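Local coordinates for NMB1025 protein (Neisseria meningitidis serogroup B, PDB 3KJJ) that is of unknown function but belongs to the YjgF/RutC family, whose small subunits typically assemble as trimers, at residues Ile73-Arg76 against Asp80-Glu83; Ala82-Val87 against Val114-Thr119. One frame throughout, in Å; residues are numbered along the deposited sequence.

Contact 1: residues Ile73-Arg76 against Asp80-Glu83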
loop_
_atom_site.group_PDB
_atom_site.type_symbol
_atom_site.label_atom_id
_atom_site.label_comp_id
_atom_site.label_asym_id
_atom_site.label_seq_id
_atom_site.Cartn_x
_atom_site.Cartn_y
_atom_site.Cartn_z
ATOM N N ILE B 73 1.329 5.725 -6.837
ATOM C CA ILE B 73 0.890 6.136 -8.151
ATOM C C ILE B 73 1.161 4.979 -9.079
ATOM O O ILE B 73 2.296 4.515 -9.193
ATOM C CB ILE B 73 1.642 7.388 -8.643
ATOM C CG1 ILE B 73 1.413 8.568 -7.684
ATOM C CG2 ILE B 73 1.195 7.770 -10.078
ATOM C CD1 ILE B 73 2.453 9.687 -7.846
ATOM N N TYR B 74 0.092 4.496 -9.694
ATOM C CA TYR B 74 0.170 3.418 -10.643
ATOM C C TYR B 74 0.008 4.070 -12.011
ATOM O O TYR B 74 -0.952 4.793 -12.241
ATOM C CB TYR B 74 -0.942 2.407 -10.366
ATOM C CG TYR B 74 -0.879 1.731 -9.009
ATOM C CD1 TYR B 74 0.042 0.713 -8.750
ATOM C CD2 TYR B 74 -1.762 2.093 -7.984
ATOM C CE1 TYR B 74 0.098 0.093 -7.506
ATOM C CE2 TYR B 74 -1.707 1.485 -6.748
ATOM C CZ TYR B 74 -0.779 0.487 -6.514
ATOM O OH TYR B 74 -0.735 -0.124 -5.288
ATOM N N LEU B 75 0.967 3.851 -12.901
ATOM C CA LEU B 75 0.813 4.275 -14.291
ATOM C C LEU B 75 0.691 3.045 -15.164
ATOM O O LEU B 75 1.362 2.046 -14.917
ATOM C CB LEU B 75 2.009 5.111 -14.757
ATOM C CG LEU B 75 2.241 6.470 -14.098
ATOM C CD1 LEU B 75 3.634 6.983 -14.477
ATOM C CD2 LEU B 75 1.163 7.481 -14.502
ATOM N N ARG B 76 -0.158 3.132 -16.184
ATOM C CA ARG B 76 -0.308 2.076 -17.171
ATOM C C ARG B 76 0.987 1.903 -17.969
ATOM O O ARG B 76 1.365 0.788 -18.352
ATOM C CB ARG B 76 -1.473 2.393 -18.111
ATOM C CG ARG B 76 -1.589 1.416 -19.274
ATOM C CD ARG B 76 -2.646 1.818 -20.285
ATOM N NE ARG B 76 -2.805 0.778 -21.300
ATOM C CZ ARG B 76 -3.447 -0.374 -21.117
ATOM N NH1 ARG B 76 -4.013 -0.654 -19.952
ATOM N NH2 ARG B 76 -3.539 -1.249 -22.110
ATOM N N ASP B 80 4.848 7.756 -19.202
ATOM C CA ASP B 80 4.072 8.947 -18.817
ATOM C C ASP B 80 4.547 9.563 -17.499
ATOM O O ASP B 80 3.874 10.438 -16.945
ATOM C CB ASP B 80 2.582 8.603 -18.691
ATOM C CG ASP B 80 1.922 8.298 -20.031
ATOM O OD1 ASP B 80 2.363 8.833 -21.065
ATOM O OD2 ASP B 80 0.936 7.531 -20.038
ATOM N N TYR B 81 5.698 9.101 -17.014
ATOM C CA TYR B 81 6.267 9.530 -15.728
ATOM C C TYR B 81 6.450 11.044 -15.616
ATOM O O TYR B 81 5.898 11.668 -14.703
ATOM C CB TYR B 81 7.596 8.812 -15.479
ATOM C CG TYR B 81 8.151 8.907 -14.070
ATOM C CD1 TYR B 81 7.429 8.435 -12.973
ATOM C CD2 TYR B 81 9.418 9.441 -13.841
ATOM C CE1 TYR B 81 7.961 8.502 -11.677
ATOM C CE2 TYR B 81 9.951 9.511 -12.554
ATOM C CZ TYR B 81 9.214 9.045 -11.483
ATOM O OH TYR B 81 9.741 9.121 -10.213
ATOM N N ALA B 82 7.214 11.633 -16.534
ATOM C CA ALA B 82 7.467 13.076 -16.500
ATOM C C ALA B 82 6.186 13.903 -16.615
ATOM O O ALA B 82 6.048 14.926 -15.945
ATOM C CB ALA B 82 8.496 13.492 -17.566
ATOM N N GLU B 83 5.252 13.454 -17.449
ATOM C CA GLU B 83 3.981 14.152 -17.635
ATOM C C GLU B 83 3.142 14.140 -16.362
ATOM O O GLU B 83 2.570 15.170 -15.986
ATOM C CB GLU B 83 3.175 13.558 -18.797
ATOM C CG GLU B 83 1.960 14.393 -19.204
ATOM C CD GLU B 83 1.359 13.986 -20.546
ATOM O OE1 GLU B 83 1.956 13.141 -21.242
ATOM O OE2 GLU B 83 0.282 14.509 -20.903
#
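L75 meets the start of a helix with a single methyl. Its CD1 lies 3.9 Å from Y81 CA and equally close to Y81 N. It therefore packs mainly on backbone at the D80-Y81 junction; D80 C is 4.1 Å from L75 CD1. The torsions explain this reach. L75 CG lies anti to the carbonyl carbon (chi1 -65°), and CD1 continues nearly straight out from CA (chi2 167°). The branch thus stretches from the strand end to the first turn of the helix. The Y81 ring offers an edge, not a face. L75 CD1 stands near the ring plane, 4.3 Å from Y81 CD1. Y81 CG is anti to its own backbone N (chi1 -167°), which carries the ring past the leucine instead of over it. D80 takes part mainly through its backbone carbon; its CB stays 4.6 Å from L75 CD2. No hydrogen bond crosses the contact.

D80 holds the N-cap position, but its carboxylate makes no capping bond. Instead D80 OD2 forms a salt bridge with R113, so the charge probably has its main compensation there.

The contact closes the short turn that leads from strand 68-75 into helix 81-91, the first half of a beta-alpha-beta unit completed by strand 99-104. L75 also packs on M84, one turn further along the helix. Strand 99-104 lies beside strand 68-75 and hydrogen-bonds to it. The Y81 side chain touches R100 and C102 of that strand, and also A108 of the third subunit.

Contact 2: residues Ala82-Val87 against Val114-Thr119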
loop_
_atom_site.group_PDB
_atom_site.type_symbol
_atom_site.label_atom_id
_atom_site.label_comp_id
_atom_site.label_asym_id
_atom_site.label_seq_id
_atom_site.Cartn_x
_atom_site.Cartn_y
_atom_site.Cartn_z
ATOM N N ALA B 82 7.214 11.633 -16.534
ATOM C CA ALA B 82 7.467 13.076 -16.500
ATOM C C ALA B 82 6.186 13.903 -16.615
ATOM O O ALA B 82 6.048 14.926 -15.945
ATOM C CB ALA B 82 8.496 13.492 -17.566
ATOM N N GLU B 83 5.252 13.454 -17.449
ATOM C CA GLU B 83 3.981 14.152 -17.635
ATOM C C GLU B 83 3.142 14.140 -16.362
ATOM O O GLU B 83 2.570 15.170 -15.986
ATOM C CB GLU B 83 3.175 13.558 -18.797
ATOM C CG GLU B 83 1.960 14.393 -19.204
ATOM C CD GLU B 83 1.359 13.986 -20.546
ATOM O OE1 GLU B 83 1.956 13.141 -21.242
ATOM O OE2 GLU B 83 0.282 14.509 -20.903
HETATM N N MSE B 84 3.066 12.972 -15.723
HETATM C CA MSE B 84 2.352 12.817 -14.449
HETATM C C MSE B 84 3.006 13.722 -13.415
HETATM O O MSE B 84 2.326 14.565 -12.825
HETATM C CB MSE B 84 2.333 11.348 -13.999
HETATM C CG MSE B 84 1.569 11.058 -12.688
HETATM SE SE MSE B 84 2.578 11.544 -11.055
HETATM C CE MSE B 84 1.065 11.607 -9.848
ATOM N N ASN B 85 4.325 13.567 -13.244
ATOM C CA ASN B 85 5.139 14.373 -12.316
ATOM C C ASN B 85 4.935 15.874 -12.416
ATOM O O ASN B 85 4.872 16.552 -11.398
ATOM C CB ASN B 85 6.639 14.065 -12.484
ATOM C CG ASN B 85 7.029 12.719 -11.910
ATOM O OD1 ASN B 85 6.313 12.145 -11.096
ATOM N ND2 ASN B 85 8.170 12.206 -12.340
ATOM N N GLY B 86 4.831 16.389 -13.640
ATOM C CA GLY B 86 4.612 17.823 -13.853
ATOM C C GLY B 86 3.356 18.330 -13.169
ATOM O O GLY B 86 3.347 19.430 -12.605
ATOM N N VAL B 87 2.303 17.513 -13.190
ATOM C CA VAL B 87 1.046 17.880 -12.575
ATOM C C VAL B 87 1.115 17.650 -11.058
ATOM O O VAL B 87 0.733 18.525 -10.279
ATOM C CB VAL B 87 -0.148 17.174 -13.264
ATOM C CG1 VAL B 87 -1.461 17.462 -12.534
ATOM C CG2 VAL B 87 -0.225 17.619 -14.733
ATOM N N VAL B 114 -3.516 6.469 -15.229
ATOM C CA VAL B 114 -3.064 6.741 -13.856
ATOM C C VAL B 114 -4.137 6.419 -12.806
ATOM O O VAL B 114 -5.337 6.560 -13.050
ATOM C CB VAL B 114 -2.542 8.214 -13.697
ATOM C CG1 VAL B 114 -3.680 9.242 -13.938
ATOM C CG2 VAL B 114 -1.855 8.433 -12.341
ATOM N N GLU B 115 -3.678 5.955 -11.651
ATOM C CA GLU B 115 -4.520 5.711 -10.493
ATOM C C GLU B 115 -3.671 6.066 -9.282
ATOM O O GLU B 115 -2.508 5.679 -9.203
ATOM C CB GLU B 115 -4.978 4.239 -10.448
ATOM C CG GLU B 115 -5.906 3.875 -9.283
ATOM C CD GLU B 115 -6.557 2.498 -9.429
ATOM O OE1 GLU B 115 -6.599 1.954 -10.552
ATOM O OE2 GLU B 115 -7.045 1.959 -8.415
ATOM N N ILE B 116 -4.236 6.820 -8.343
ATOM C CA ILE B 116 -3.470 7.235 -7.165
ATOM C C ILE B 116 -4.209 6.835 -5.894
ATOM O O ILE B 116 -5.400 7.148 -5.725
ATOM C CB ILE B 116 -3.146 8.752 -7.178
ATOM C CG1 ILE B 116 -2.386 9.124 -8.457
ATOM C CG2 ILE B 116 -2.355 9.157 -5.919
ATOM C CD1 ILE B 116 -2.121 10.627 -8.650
ATOM N N LYS B 117 -3.479 6.131 -5.031
ATOM C CA LYS B 117 -3.975 5.611 -3.767
ATOM C C LYS B 117 -3.335 6.374 -2.615
ATOM O O LYS B 117 -2.113 6.375 -2.463
ATOM C CB LYS B 117 -3.634 4.126 -3.656
ATOM C CG LYS B 117 -4.060 3.459 -2.343
ATOM C CD LYS B 117 -5.429 2.850 -2.465
ATOM C CE LYS B 117 -5.589 1.712 -1.489
ATOM N NZ LYS B 117 -7.028 1.370 -1.308
ATOM N N ILE B 118 -4.178 6.990 -1.788
ATOM C CA ILE B 118 -3.736 7.928 -0.755
ATOM C C ILE B 118 -4.022 7.381 0.642
ATOM O O ILE B 118 -5.076 6.782 0.872
ATOM C CB ILE B 118 -4.502 9.284 -0.882
ATOM C CG1 ILE B 118 -4.175 9.998 -2.194
ATOM C CG2 ILE B 118 -4.239 10.193 0.326
ATOM C CD1 ILE B 118 -2.764 10.510 -2.309
ATOM N N THR B 119 -3.063 7.598 1.548
ATOM C CA THR B 119 -3.249 7.500 2.990
ATOM C C THR B 119 -3.001 8.893 3.568
ATOM O O THR B 119 -2.007 9.555 3.230
ATOM C CB THR B 119 -2.251 6.509 3.642
ATOM O OG1 THR B 119 -2.184 5.303 2.866
ATOM C CG2 THR B 119 -2.678 6.151 5.091
#
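No ring or other flat group takes part where M84 meets V114 and I116, so there are no faces or edges to stack. The contact is made by aliphatic groups and the long chain of M84, which is deposited as selenomethionine. M84 and I116 reach toward each other tip to tip. M84 CE is 3.5 Å from I116 CD1, a close meeting of two methyls. V114 is met further back along the same side chain: its CG2 lies 4.3 Å from M84 CG. The selenium sits between these two points of contact but is itself 5.4 Å from I116 CD1.

The bends of the M84 chain allow this. CG leaves anti to the backbone N (chi1 -178°), straight off the helix. The chain then turns at chi2 (-78°) and runs on extended to CE, which carries the methyl from V114 toward I116. I116 answers with an outstretched CD1 (chi2 175°). V114 and I116 are two residues apart on the strand, so both point to the helix side of the sheet. The intervening E115 points to the other side and packs on A101 of the second subunit.

No polar group crosses the contact, and all three touching residues are buried. T47 of helix 43-60 also touches M84, so the side chain links both helices. This is the hydrophobic layer between helices and sheet of an alpha/beta sandwich, as in the YjgF family. Helix 81-91 packs here against strand 114-121, which belongs to the same sheet but not to the helix's own beta-alpha-beta unit.

Overall arrangement
Contacts 1 and 2 lie side by side on the same sheet, with centres about 6 Å apart. Both use helix 81-91 and share A82 and E83. Contact 1 holds the first turn of the helix against strand 68-75; contact 2 holds the next against strand 114-121. These strands are antiparallel neighbours, and Y74 N is 2.9 Å from E115 O, a probable hydrogen bond. On the helix side of the sheet, L75 CD2 and V114 CG2 touch at 3.8 Å, which joins the two apolar patches. I73 packs on M84 as well. No ligand or active site is established here. Y81 packs on the third subunit; Y74, N85 and T119, outside the contacts proper, also touch it.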